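Local coordinates for protein N-acetyltransferase (Staphylococcus aureus subsp. aureus, PDB 4M85) that probably transfers an acetyl group from acetyl-CoA to an amino group of an acceptor substrate, as enzymes of the GNAT fold do, at residues Thr52-Tyr57 with Lys83-Trp88; Leu61-Glu66 with Ala131-Thr136; Cys72-Ser77 with Tyr115-Ala120; Glu108-Glu113 with Tyr180-Val185. All blocks are in the same frame, centred on the assembly; numbering follows the deposited sequence.

Contact 1. Residues Thr52-Tyr57 with Lys83-Trp88; sequences TYRTFY and KYEKAW
Tyr84 lays its ring alongside the side chain of Thr52, both pointing the same way, with Tyr84 CE1 4.0 Å from Thr52 CG2. The backbones come close here as well and exchange CA-H...O contacts: Tyr84 CA sits 3.5 Å from Thr52 O, and Tyr53 CA 3.3 Å from Tyr84 O. The next residue, Glu85, provides the polar centre. Its CG is anti to the backbone N (chi1 174°) and the chain then bends, which carries OE1 in between a phenol and a guanidinium group. The hydroxyl OH of Tyr53 donates to Glu85 OE1 over 2.7 Å, arriving on the syn side of the carboxylate. Arg54 NE, 2.8 Å from the same Glu85 OE1, makes a salt bridge; the oxygen lies close to the guanidinium plane, but the nitrogen approaches from above the carboxylate plane. Thr102 and Leu104 hold the other oxygen, so four bonds fix the rotation of this buried carboxylate. Further along, Ala87 turns its methyl toward the loop, CB resting 3.5 Å from Thr52 O. Trp88 completes the contact by directing the edge of its six-membered ring at the face of Tyr53, with centroids 4.9 Å apart and planes at 61°, while Arg54 CB lies over the rim of the opposite face. A T-shaped aromatic pair thus sits beside a buried salt bridge, and together they join the type I turn Tyr53-Phe56, which precedes strand 60-65, to helix 81-86, which follows strand 68-77 of the GNAT fold.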
# COMPACT_ATOMS: atom_id res chain seq x y z
N THR A 52 -8.82 -11.79 -0.10
CA THR A 52 -8.79 -10.43 -0.63
C THR A 52 -8.62 -9.40 0.47
O THR A 52 -9.56 -8.67 0.82
CB THR A 52 -10.00 -10.15 -1.53
OG1 THR A 52 -10.12 -11.23 -2.44
CG2 THR A 52 -9.81 -8.87 -2.35
N TYR A 53 -7.39 -9.37 0.99
CA TYR A 53 -6.95 -8.42 1.97
C TYR A 53 -6.65 -7.11 1.22
O TYR A 53 -6.68 -7.08 -0.01
CB TYR A 53 -5.71 -8.97 2.74
CG TYR A 53 -5.26 -8.02 3.81
CD1 TYR A 53 -6.11 -7.66 4.81
CD2 TYR A 53 -4.00 -7.44 3.77
CE1 TYR A 53 -5.74 -6.75 5.77
CE2 TYR A 53 -3.61 -6.53 4.73
CZ TYR A 53 -4.49 -6.18 5.73
OH TYR A 53 -4.16 -5.24 6.69
N ARG A 54 -6.46 -6.03 1.95
CA ARG A 54 -5.98 -4.75 1.38
C ARG A 54 -4.90 -4.95 0.31
O ARG A 54 -4.96 -4.40 -0.82
CB ARG A 54 -5.40 -3.89 2.49
CG ARG A 54 -6.40 -3.20 3.40
CD ARG A 54 -5.66 -2.62 4.59
NE ARG A 54 -6.54 -2.14 5.66
CZ ARG A 54 -7.00 -0.89 5.78
NH1 ARG A 54 -6.70 0.05 4.89
NH2 ARG A 54 -7.75 -0.58 6.82
N THR A 55 -3.90 -5.76 0.67
CA THR A 55 -2.75 -6.03 -0.21
C THR A 55 -2.96 -7.17 -1.21
O THR A 55 -1.98 -7.71 -1.73
CB THR A 55 -1.48 -6.27 0.63
OG1 THR A 55 -1.70 -7.33 1.54
CG2 THR A 55 -1.13 -5.06 1.44
N PHE A 56 -4.20 -7.55 -1.52
CA PHE A 56 -4.41 -8.54 -2.58
C PHE A 56 -3.66 -8.13 -3.84
O PHE A 56 -3.61 -6.95 -4.16
CB PHE A 56 -5.89 -8.73 -2.95
CG PHE A 56 -6.22 -10.10 -3.48
CD1 PHE A 56 -7.13 -10.28 -4.53
CD2 PHE A 56 -5.68 -11.26 -2.88
CE1 PHE A 56 -7.46 -11.57 -4.98
CE2 PHE A 56 -5.98 -12.52 -3.33
CZ PHE A 56 -6.88 -12.69 -4.39
N TYR A 57 -3.11 -9.10 -4.55
CA TYR A 57 -2.36 -8.82 -5.79
C TYR A 57 -3.24 -8.17 -6.84
O TYR A 57 -2.73 -7.48 -7.73
CB TYR A 57 -1.66 -10.08 -6.35
CG TYR A 57 -2.57 -11.09 -7.01
CD1 TYR A 57 -3.15 -12.10 -6.27
CD2 TYR A 57 -2.85 -11.03 -8.37
CE1 TYR A 57 -3.99 -13.02 -6.85
CE2 TYR A 57 -3.70 -11.94 -8.97
CZ TYR A 57 -4.27 -12.93 -8.20
OH TYR A 57 -5.13 -13.84 -8.76
N LYS A 83 -13.94 -4.25 4.74
CA LYS A 83 -14.16 -5.63 4.31
C LYS A 83 -12.86 -6.29 3.86
O LYS A 83 -12.60 -7.47 4.17
CB LYS A 83 -15.17 -5.69 3.18
CG LYS A 83 -15.49 -7.12 2.76
CD LYS A 83 -16.42 -7.15 1.56
CE LYS A 83 -15.67 -7.44 0.27
NZ LYS A 83 -16.30 -6.79 -0.90
N TYR A 84 -12.04 -5.54 3.13
CA TYR A 84 -10.69 -6.02 2.79
C TYR A 84 -9.85 -6.33 4.04
O TYR A 84 -9.20 -7.38 4.14
CB TYR A 84 -9.98 -5.02 1.87
CG TYR A 84 -10.70 -4.78 0.55
CD1 TYR A 84 -11.31 -5.82 -0.13
CD2 TYR A 84 -10.77 -3.50 -0.01
CE1 TYR A 84 -11.95 -5.61 -1.33
CE2 TYR A 84 -11.42 -3.28 -1.21
CZ TYR A 84 -12.00 -4.34 -1.87
OH TYR A 84 -12.67 -4.13 -3.07
N GLU A 85 -9.87 -5.40 4.99
CA GLU A 85 -9.11 -5.54 6.25
C GLU A 85 -9.51 -6.78 7.04
O GLU A 85 -8.67 -7.47 7.59
CB GLU A 85 -9.33 -4.29 7.12
CG GLU A 85 -8.71 -4.34 8.52
CD GLU A 85 -7.20 -4.48 8.49
OE1 GLU A 85 -6.62 -4.27 7.41
OE2 GLU A 85 -6.61 -4.79 9.55
N LYS A 86 -10.81 -7.05 7.12
CA LYS A 86 -11.32 -8.21 7.86
C LYS A 86 -10.84 -9.52 7.24
O LYS A 86 -10.67 -10.52 7.94
CB LYS A 86 -12.85 -8.16 7.92
CG LYS A 86 -13.48 -9.15 8.87
CD LYS A 86 -14.95 -8.81 9.05
CE LYS A 86 -15.72 -9.86 9.84
NZ LYS A 86 -15.04 -10.19 11.12
N ALA A 87 -10.56 -9.52 5.94
CA ALA A 87 -10.12 -10.73 5.26
C ALA A 87 -8.79 -11.29 5.79
O ALA A 87 -8.49 -12.46 5.57
CB ALA A 87 -10.05 -10.52 3.75
N TRP A 88 -8.02 -10.46 6.51
CA TRP A 88 -6.85 -10.92 7.22
C TRP A 88 -7.14 -12.19 8.05
O TRP A 88 -6.28 -13.07 8.17
CB TRP A 88 -6.33 -9.81 8.12
CG TRP A 88 -5.03 -10.11 8.78
CD1 TRP A 88 -4.83 -10.57 10.05
CD2 TRP A 88 -3.73 -9.90 8.22
NE1 TRP A 88 -3.48 -10.67 10.31
CE2 TRP A 88 -2.78 -10.27 9.20
CE3 TRP A 88 -3.27 -9.43 6.99
CZ2 TRP A 88 -1.41 -10.20 8.98
CZ3 TRP A 88 -1.92 -9.36 6.78
CH2 TRP A 88 -1.00 -9.75 7.77

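Contact 2. Residues Leu61-Glu66 with Ala131-Thr136; sequences LVYEVE and ATKLLT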
# COMPACT_ATOMS: atom_id res chain seq x y z
N LEU A 61 -0.38 -2.72 -8.76
CA LEU A 61 0.47 -2.60 -9.95
C LEU A 61 1.94 -2.57 -9.51
O LEU A 61 2.29 -1.95 -8.51
CB LEU A 61 0.19 -1.33 -10.78
CG LEU A 61 -1.24 -1.08 -11.25
CD1 LEU A 61 -1.23 0.23 -11.99
CD2 LEU A 61 -1.75 -2.19 -12.16
N VAL A 62 2.79 -3.26 -10.26
CA VAL A 62 4.20 -3.30 -9.96
C VAL A 62 4.97 -2.66 -11.10
O VAL A 62 4.51 -2.69 -12.26
CB VAL A 62 4.74 -4.73 -9.69
CG1 VAL A 62 3.97 -5.38 -8.54
CG2 VAL A 62 4.61 -5.62 -10.92
N TYR A 63 6.12 -2.09 -10.74
CA TYR A 63 7.15 -1.67 -11.69
C TYR A 63 8.26 -2.73 -11.71
O TYR A 63 9.01 -2.89 -10.75
CB TYR A 63 7.72 -0.30 -11.33
CG TYR A 63 8.42 0.39 -12.48
CD1 TYR A 63 9.69 -0.02 -12.90
CD2 TYR A 63 7.84 1.47 -13.15
CE1 TYR A 63 10.36 0.62 -13.95
CE2 TYR A 63 8.48 2.10 -14.22
CZ TYR A 63 9.75 1.67 -14.61
OH TYR A 63 10.43 2.30 -15.64
N GLU A 64 8.33 -3.47 -12.81
CA GLU A 64 9.29 -4.53 -12.99
C GLU A 64 10.52 -3.99 -13.74
O GLU A 64 10.38 -3.49 -14.85
CB GLU A 64 8.62 -5.66 -13.77
CG GLU A 64 9.49 -6.89 -13.95
CD GLU A 64 8.88 -7.89 -14.88
OE1 GLU A 64 7.65 -8.15 -14.78
OE2 GLU A 64 9.63 -8.42 -15.73
N VAL A 65 11.69 -4.08 -13.11
CA VAL A 65 12.98 -3.73 -13.69
C VAL A 65 13.90 -4.97 -13.72
O VAL A 65 14.17 -5.61 -12.66
CB VAL A 65 13.72 -2.66 -12.83
CG1 VAL A 65 15.07 -2.31 -13.45
CG2 VAL A 65 12.90 -1.39 -12.69
N GLU A 66 14.41 -5.29 -14.90
CA GLU A 66 15.36 -6.40 -15.04
C GLU A 66 14.81 -7.68 -14.38
O GLU A 66 15.50 -8.32 -13.58
CB GLU A 66 16.73 -6.02 -14.43
CG GLU A 66 17.46 -4.95 -15.21
CD GLU A 66 17.80 -5.41 -16.63
OE1 GLU A 66 18.38 -6.51 -16.76
OE2 GLU A 66 17.48 -4.69 -17.60
N ALA A 131 7.83 5.83 -8.41
CA ALA A 131 6.58 6.15 -7.70
C ALA A 131 5.66 7.07 -8.52
O ALA A 131 4.44 6.89 -8.56
CB ALA A 131 6.88 6.79 -6.35
N THR A 132 6.27 8.07 -9.16
CA THR A 132 5.58 8.98 -10.03
C THR A 132 4.98 8.24 -11.20
O THR A 132 3.82 8.48 -11.56
CB THR A 132 6.52 10.09 -10.56
OG1 THR A 132 7.04 10.82 -9.44
CG2 THR A 132 5.80 11.02 -11.49
N LYS A 133 5.76 7.36 -11.80
CA LYS A 133 5.30 6.58 -12.95
C LYS A 133 4.15 5.64 -12.56
O LYS A 133 3.20 5.45 -13.33
CB LYS A 133 6.44 5.76 -13.55
CG LYS A 133 7.48 6.58 -14.33
CD LYS A 133 8.57 5.66 -14.88
CE LYS A 133 9.92 6.34 -15.04
NZ LYS A 133 9.80 7.57 -15.88
N LEU A 134 4.26 5.02 -11.40
CA LEU A 134 3.21 4.09 -10.96
C LEU A 134 1.94 4.84 -10.66
O LEU A 134 0.84 4.42 -11.02
CB LEU A 134 3.65 3.30 -9.72
CG LEU A 134 4.56 2.12 -9.97
CD1 LEU A 134 5.05 1.62 -8.64
CD2 LEU A 134 3.81 1.03 -10.72
N LEU A 135 2.09 5.98 -10.01
CA LEU A 135 0.94 6.81 -9.67
C LEU A 135 0.23 7.35 -10.93
O LEU A 135 -0.99 7.26 -11.07
CB LEU A 135 1.40 7.96 -8.77
CG LEU A 135 0.36 8.95 -8.26
CD1 LEU A 135 -0.77 8.17 -7.61
CD2 LEU A 135 0.95 9.94 -7.27
N THR A 136 1.00 7.91 -11.85
CA THR A 136 0.47 8.47 -13.09
C THR A 136 -0.29 7.40 -13.88
O THR A 136 -1.41 7.61 -14.31
CB THR A 136 1.61 9.09 -13.89
OG1 THR A 136 2.09 10.22 -13.19
CG2 THR A 136 1.17 9.55 -15.27
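With CG anti to the backbone N (chi1 -161°), the ring of Tyr63 reaches out from its strand to the aliphatic part of Lys133, whose chain runs extended as far as CE and bends at its last torsion (chi4 -55°), so that CD meets the ring while NZ turns off. Lys133 CD lies 3.6 Å from Tyr63 CE2 and 3.9 Å from Tyr63 OH, an oblique approach made by carbon and not by the ammonium group. One residue on, Leu134 does most of the apolar work through a single branch. Its CD2 settles against the strand backbone, 3.9 Å from Tyr63 N, and also meets the first side-chain carbons on both sides of Val62: Tyr63 CB at 4.2 Å and Leu61 CB at 4.3 Å. Leu61 and Tyr63 point toward the helix, whereas the intervening Val62 points away. The two short segments run at 137° to each other, their axes approaching to 9.1 Å, a helix laid across one face of a sheet. Strand 60-65 is flanked there by strand 4-7, whose Ile5 touches Tyr63, and by strand 68-77, whose Ile73 meets Leu61, Leu134 and Leu135; through Leu135, helix 130-140 also packs on Tyr162 of helix 156-164.

Contact 3. Residues Cys72-Ser77 with Tyr115-Ala120; sequences CIISYS and YIETIA
Cys72 and Ala120 begin an antiparallel ladder with a pair of backbone hydrogen bonds, Cys72 N to Ala120 O and Ala120 N to Cys72 O, both 2.9 Å. Ile74 N continues it to Thr118 O, and Tyr76 with Tyr115 forms a further hydrogen-bonded pair. In the middle the regular pattern breaks: Ile74 O receives Glu117 N at 2.8 Å and, weakly, Thr118 N at 3.4 Å. Glu117 and Thr118 thus share one partner, the definition of a classic beta bulge, and the register shifts by one residue before Ser75 pairs with Ile116.

Apolar packing divides between the two faces. Ile73 CG1 is anti to its own amide nitrogen (chi1 -174°), which places CD1 3.6 Å from Ile119 CG1 and 3.8 Å from Ile116 CG2; helix 130-140 covers this face. On the other, Ile74 CD1 lies beside Thr118 CB at 3.7 Å.

Among the polar side chains, Tyr76 OH points at Glu117 OE1, which lies near the plane of its ring; the bond is very short at 2.5 Å, so its exact length is doubtful. Arg54 NH1 is a second partner of that hydroxyl. Tyr115 runs alongside Tyr76, and its own hydroxyl is held by Glu108 and Asn150.

A bulge in this strand, the fourth in chain order and the neighbour in the sheet of the parallel strand 147-152, is a hallmark of the GNAT fold; in relatives it exposes backbone groups that bind acetyl-CoA, and the same role is probable here.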
# COMPACT_ATOMS: atom_id res chain seq x y z
N CYS A 72 5.92 -0.86 -6.06
CA CYS A 72 4.50 -1.16 -6.24
C CYS A 72 3.59 -0.08 -5.72
O CYS A 72 4.01 0.76 -4.93
CB CYS A 72 4.11 -2.48 -5.60
SG CYS A 72 4.04 -2.43 -3.81
N ILE A 73 2.35 -0.11 -6.22
CA ILE A 73 1.31 0.80 -5.81
C ILE A 73 0.03 0.01 -5.49
O ILE A 73 -0.35 -0.86 -6.25
CB ILE A 73 1.04 1.91 -6.85
CG1 ILE A 73 0.05 2.92 -6.29
CG2 ILE A 73 0.53 1.35 -8.18
CD1 ILE A 73 0.12 4.29 -6.93
N ILE A 74 -0.61 0.31 -4.35
CA ILE A 74 -1.72 -0.54 -3.82
C ILE A 74 -2.93 0.35 -3.64
O ILE A 74 -2.85 1.35 -2.96
CB ILE A 74 -1.36 -1.17 -2.44
CG1 ILE A 74 0.00 -1.84 -2.51
CG2 ILE A 74 -2.44 -2.17 -1.99
CD1 ILE A 74 0.48 -2.50 -1.22
N SER A 75 -4.05 -0.03 -4.27
CA SER A 75 -5.27 0.76 -4.27
C SER A 75 -6.51 -0.12 -4.40
O SER A 75 -6.44 -1.18 -4.98
CB SER A 75 -5.24 1.76 -5.40
OG SER A 75 -5.29 1.12 -6.66
N TYR A 76 -7.63 0.37 -3.87
CA TYR A 76 -8.91 -0.37 -3.82
C TYR A 76 -10.02 0.59 -3.37
O TYR A 76 -9.72 1.68 -2.83
CB TYR A 76 -8.81 -1.57 -2.86
CG TYR A 76 -8.11 -1.22 -1.58
CD1 TYR A 76 -6.78 -1.56 -1.37
CD2 TYR A 76 -8.75 -0.50 -0.58
CE1 TYR A 76 -6.11 -1.19 -0.21
CE2 TYR A 76 -8.10 -0.15 0.58
CZ TYR A 76 -6.77 -0.49 0.75
OH TYR A 76 -6.14 -0.12 1.93
N SER A 77 -11.29 0.21 -3.54
CA SER A 77 -12.38 1.14 -3.19
C SER A 77 -12.42 1.43 -1.72
O SER A 77 -12.30 0.52 -0.90
CB SER A 77 -13.77 0.63 -3.65
OG SER A 77 -13.98 -0.69 -3.20
N TYR A 115 -9.10 4.53 -2.95
CA TYR A 115 -8.00 4.84 -2.04
C TYR A 115 -6.70 4.19 -2.46
O TYR A 115 -6.63 2.98 -2.68
CB TYR A 115 -8.33 4.37 -0.60
CG TYR A 115 -7.26 4.63 0.44
CD1 TYR A 115 -6.75 5.91 0.65
CD2 TYR A 115 -6.79 3.60 1.27
CE1 TYR A 115 -5.80 6.17 1.63
CE2 TYR A 115 -5.85 3.84 2.24
CZ TYR A 115 -5.35 5.12 2.40
OH TYR A 115 -4.43 5.37 3.34
N ILE A 116 -5.66 5.01 -2.55
CA ILE A 116 -4.33 4.55 -2.82
C ILE A 116 -3.65 4.47 -1.45
O ILE A 116 -3.26 5.48 -0.88
CB ILE A 116 -3.57 5.52 -3.73
CG1 ILE A 116 -4.31 5.70 -5.06
CG2 ILE A 116 -2.18 4.98 -4.00
CD1 ILE A 116 -3.83 6.86 -5.89
N GLU A 117 -3.49 3.25 -0.96
CA GLU A 117 -2.98 3.03 0.37
C GLU A 117 -1.45 3.17 0.45
O GLU A 117 -0.93 3.70 1.42
CB GLU A 117 -3.39 1.61 0.84
CG GLU A 117 -2.94 1.26 2.25
CD GLU A 117 -2.92 -0.26 2.52
OE1 GLU A 117 -3.83 -0.98 2.07
OE2 GLU A 117 -1.99 -0.72 3.19
N THR A 118 -0.76 2.66 -0.56
CA THR A 118 0.69 2.46 -0.50
C THR A 118 1.35 2.74 -1.86
O THR A 118 0.86 2.29 -2.89
CB THR A 118 1.03 0.98 -0.13
OG1 THR A 118 0.46 0.62 1.13
CG2 THR A 118 2.50 0.79 -0.04
N ILE A 119 2.44 3.53 -1.84
CA ILE A 119 3.34 3.67 -2.99
C ILE A 119 4.73 3.46 -2.47
O ILE A 119 5.20 4.26 -1.69
CB ILE A 119 3.30 5.06 -3.64
CG1 ILE A 119 1.90 5.43 -4.06
CG2 ILE A 119 4.22 5.07 -4.85
CD1 ILE A 119 1.74 6.86 -4.54
N ALA A 120 5.39 2.37 -2.90
CA ALA A 120 6.65 1.96 -2.27
C ALA A 120 7.70 1.58 -3.30
O ALA A 120 7.40 0.95 -4.32
CB ALA A 120 6.40 0.82 -1.28

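Contact 4. Residues Glu108-Glu113 with Tyr180-Val185; sequences EAKDDE and YHHLIV
His182 NE2 donates to Glu113 OE2 at 2.8 Å in an almost perfectly straight line (N-H...O 179°). The two side chains approach from opposite directions, and ring and carboxylate are nearly coplanar, 19° apart; the oxygen lies in the imidazole plane and is met on its syn side. CG2 of Ile184, two residues further along the strand, rests 3.7 Å from the same Glu113 OE2. Lys110 crosses the histidine obliquely, its NZ 4.2 Å from His182 CD2, but its charge is paired with Asp170.

This His-carboxylate hydrogen bond joins strand 178-184 of the GNAT sheet to a type I turn, Lys110 to Glu113, in the loop that leads into strand 114-121. The turn is closed by Glu113 N on Lys110 O (3.1 Å).

Other bonds orient the two partners. Glu113 OE1 takes the backbone N of Lys110 at 3.0 Å, from well above the carboxylate plane, and is also bonded to Ser148 of the neighbouring strand 147-152, so both oxygens of this buried group are engaged. On the histidine, CG anti to the backbone N (chi1 -168°) sends the ring toward the loop, and ND1 is bonded to Asn150 OD1, which fixes the imidazole from both nitrogens. Asn150 in turn donates through ND2 to Glu108 O, itself 4.0 Å from His182 CE1, while the backbone nitrogens of Glu108 and Ala109 are bonded to the carboxylate of Glu81.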
# COMPACT_ATOMS: atom_id res chain seq x y z
N GLU A 108 -8.91 4.33 6.84
CA GLU A 108 -8.02 5.38 6.34
C GLU A 108 -8.66 6.25 5.25
O GLU A 108 -8.22 7.36 5.02
CB GLU A 108 -6.68 4.78 5.83
CG GLU A 108 -5.93 3.89 6.82
CD GLU A 108 -4.61 3.32 6.29
OE1 GLU A 108 -4.11 3.81 5.25
OE2 GLU A 108 -4.06 2.37 6.89
N ALA A 109 -9.71 5.74 4.59
CA ALA A 109 -10.29 6.37 3.41
C ALA A 109 -11.77 6.68 3.57
O ALA A 109 -12.35 6.47 4.63
CB ALA A 109 -10.07 5.49 2.20
N LYS A 110 -12.39 7.18 2.51
CA LYS A 110 -13.79 7.56 2.56
C LYS A 110 -14.53 6.78 1.49
O LYS A 110 -13.94 6.31 0.52
CB LYS A 110 -13.93 9.07 2.34
CG LYS A 110 -13.53 9.90 3.54
CD LYS A 110 -13.66 11.38 3.22
CE LYS A 110 -12.89 12.24 4.21
NZ LYS A 110 -12.79 13.66 3.73
N ASP A 111 -15.84 6.63 1.68
CA ASP A 111 -16.61 5.70 0.88
C ASP A 111 -16.75 6.09 -0.58
O ASP A 111 -16.98 5.23 -1.42
CB ASP A 111 -18.00 5.51 1.50
CG ASP A 111 -17.95 5.00 2.93
OD1 ASP A 111 -17.02 4.24 3.28
OD2 ASP A 111 -18.84 5.36 3.72
N ASP A 112 -16.60 7.37 -0.90
CA ASP A 112 -16.68 7.80 -2.31
C ASP A 112 -15.33 7.88 -3.02
O ASP A 112 -15.23 8.51 -4.08
CB ASP A 112 -17.40 9.16 -2.44
CG ASP A 112 -16.63 10.30 -1.78
OD1 ASP A 112 -15.94 10.08 -0.76
OD2 ASP A 112 -16.76 11.45 -2.27
N GLU A 113 -14.32 7.21 -2.46
CA GLU A 113 -12.94 7.28 -2.97
C GLU A 113 -12.39 5.93 -3.42
O GLU A 113 -12.70 4.90 -2.84
CB GLU A 113 -11.98 7.81 -1.88
CG GLU A 113 -12.28 9.21 -1.37
CD GLU A 113 -11.51 9.62 -0.14
OE1 GLU A 113 -10.84 8.79 0.53
OE2 GLU A 113 -11.60 10.82 0.17
N TYR A 180 -1.34 12.78 8.87
CA TYR A 180 -1.27 12.68 7.42
C TYR A 180 -2.17 13.72 6.74
O TYR A 180 -3.27 14.02 7.21
CB TYR A 180 -1.74 11.30 6.98
CG TYR A 180 -0.87 10.16 7.47
CD1 TYR A 180 -1.04 9.63 8.73
CD2 TYR A 180 0.11 9.62 6.66
CE1 TYR A 180 -0.26 8.59 9.17
CE2 TYR A 180 0.90 8.58 7.08
CZ TYR A 180 0.72 8.07 8.34
OH TYR A 180 1.52 7.05 8.79
N HIS A 181 -1.73 14.21 5.59
CA HIS A 181 -2.58 15.03 4.73
C HIS A 181 -3.47 14.11 3.91
O HIS A 181 -2.97 13.29 3.14
CB HIS A 181 -1.74 15.84 3.75
CG HIS A 181 -0.86 16.87 4.40
ND1 HIS A 181 -1.36 17.99 5.03
CD2 HIS A 181 0.49 17.00 4.41
CE1 HIS A 181 -0.36 18.74 5.45
NE2 HIS A 181 0.78 18.16 5.08
N HIS A 182 -4.79 14.24 4.06
CA HIS A 182 -5.72 13.52 3.19
C HIS A 182 -5.84 14.32 1.90
O HIS A 182 -6.19 15.51 1.93
CB HIS A 182 -7.07 13.33 3.87
CG HIS A 182 -7.96 12.36 3.16
ND1 HIS A 182 -7.78 10.99 3.24
CD2 HIS A 182 -9.00 12.55 2.32
CE1 HIS A 182 -8.69 10.39 2.51
NE2 HIS A 182 -9.44 11.31 1.94
N LEU A 183 -5.53 13.68 0.78
CA LEU A 183 -5.50 14.32 -0.54
C LEU A 183 -6.43 13.60 -1.52
O LEU A 183 -6.57 12.39 -1.46
CB LEU A 183 -4.07 14.26 -1.10
CG LEU A 183 -2.97 14.87 -0.23
CD1 LEU A 183 -1.60 14.76 -0.89
CD2 LEU A 183 -3.29 16.32 0.03
N ILE A 184 -7.05 14.36 -2.42
CA ILE A 184 -7.92 13.80 -3.45
C ILE A 184 -7.67 14.38 -4.84
O ILE A 184 -7.25 15.54 -4.97
CB ILE A 184 -9.40 14.04 -3.10
CG1 ILE A 184 -9.64 15.54 -2.85
CG2 ILE A 184 -9.76 13.23 -1.88
CD1 ILE A 184 -11.01 16.02 -3.28
N VAL A 185 -7.99 13.59 -5.86
CA VAL A 185 -7.96 14.07 -7.24
C VAL A 185 -9.17 13.54 -8.03
O VAL A 185 -9.63 12.42 -7.76
CB VAL A 185 -6.65 13.70 -7.95
CG1 VAL A 185 -6.43 12.21 -7.97
CG2 VAL A 185 -6.63 14.24 -9.38

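How the contacts relate
From the N terminus, contact 1 opens first, at 52-57, and contacts 2 and 3 open at 61-66 and 72-77 before it closes at 83-88, so it crosses both. Contact 4 then begins at 108-113, wholly after contact 1. Contact 3 closes at 115-120 and contact 2 at 131-136, which nests contact 3 inside the loop of contact 2, while contact 4, ending at 180-185, crosses both. Contact 3 lies about 12 Å, centre to centre, from each of the others and touches all three. It pairs the central strands; contact 2 lays helix 130-140 over one face, contact 1 joins a loop to helix 81-86 beside Tyr76, and contact 4 joins the loop before strand 114-121 to strand 178-184.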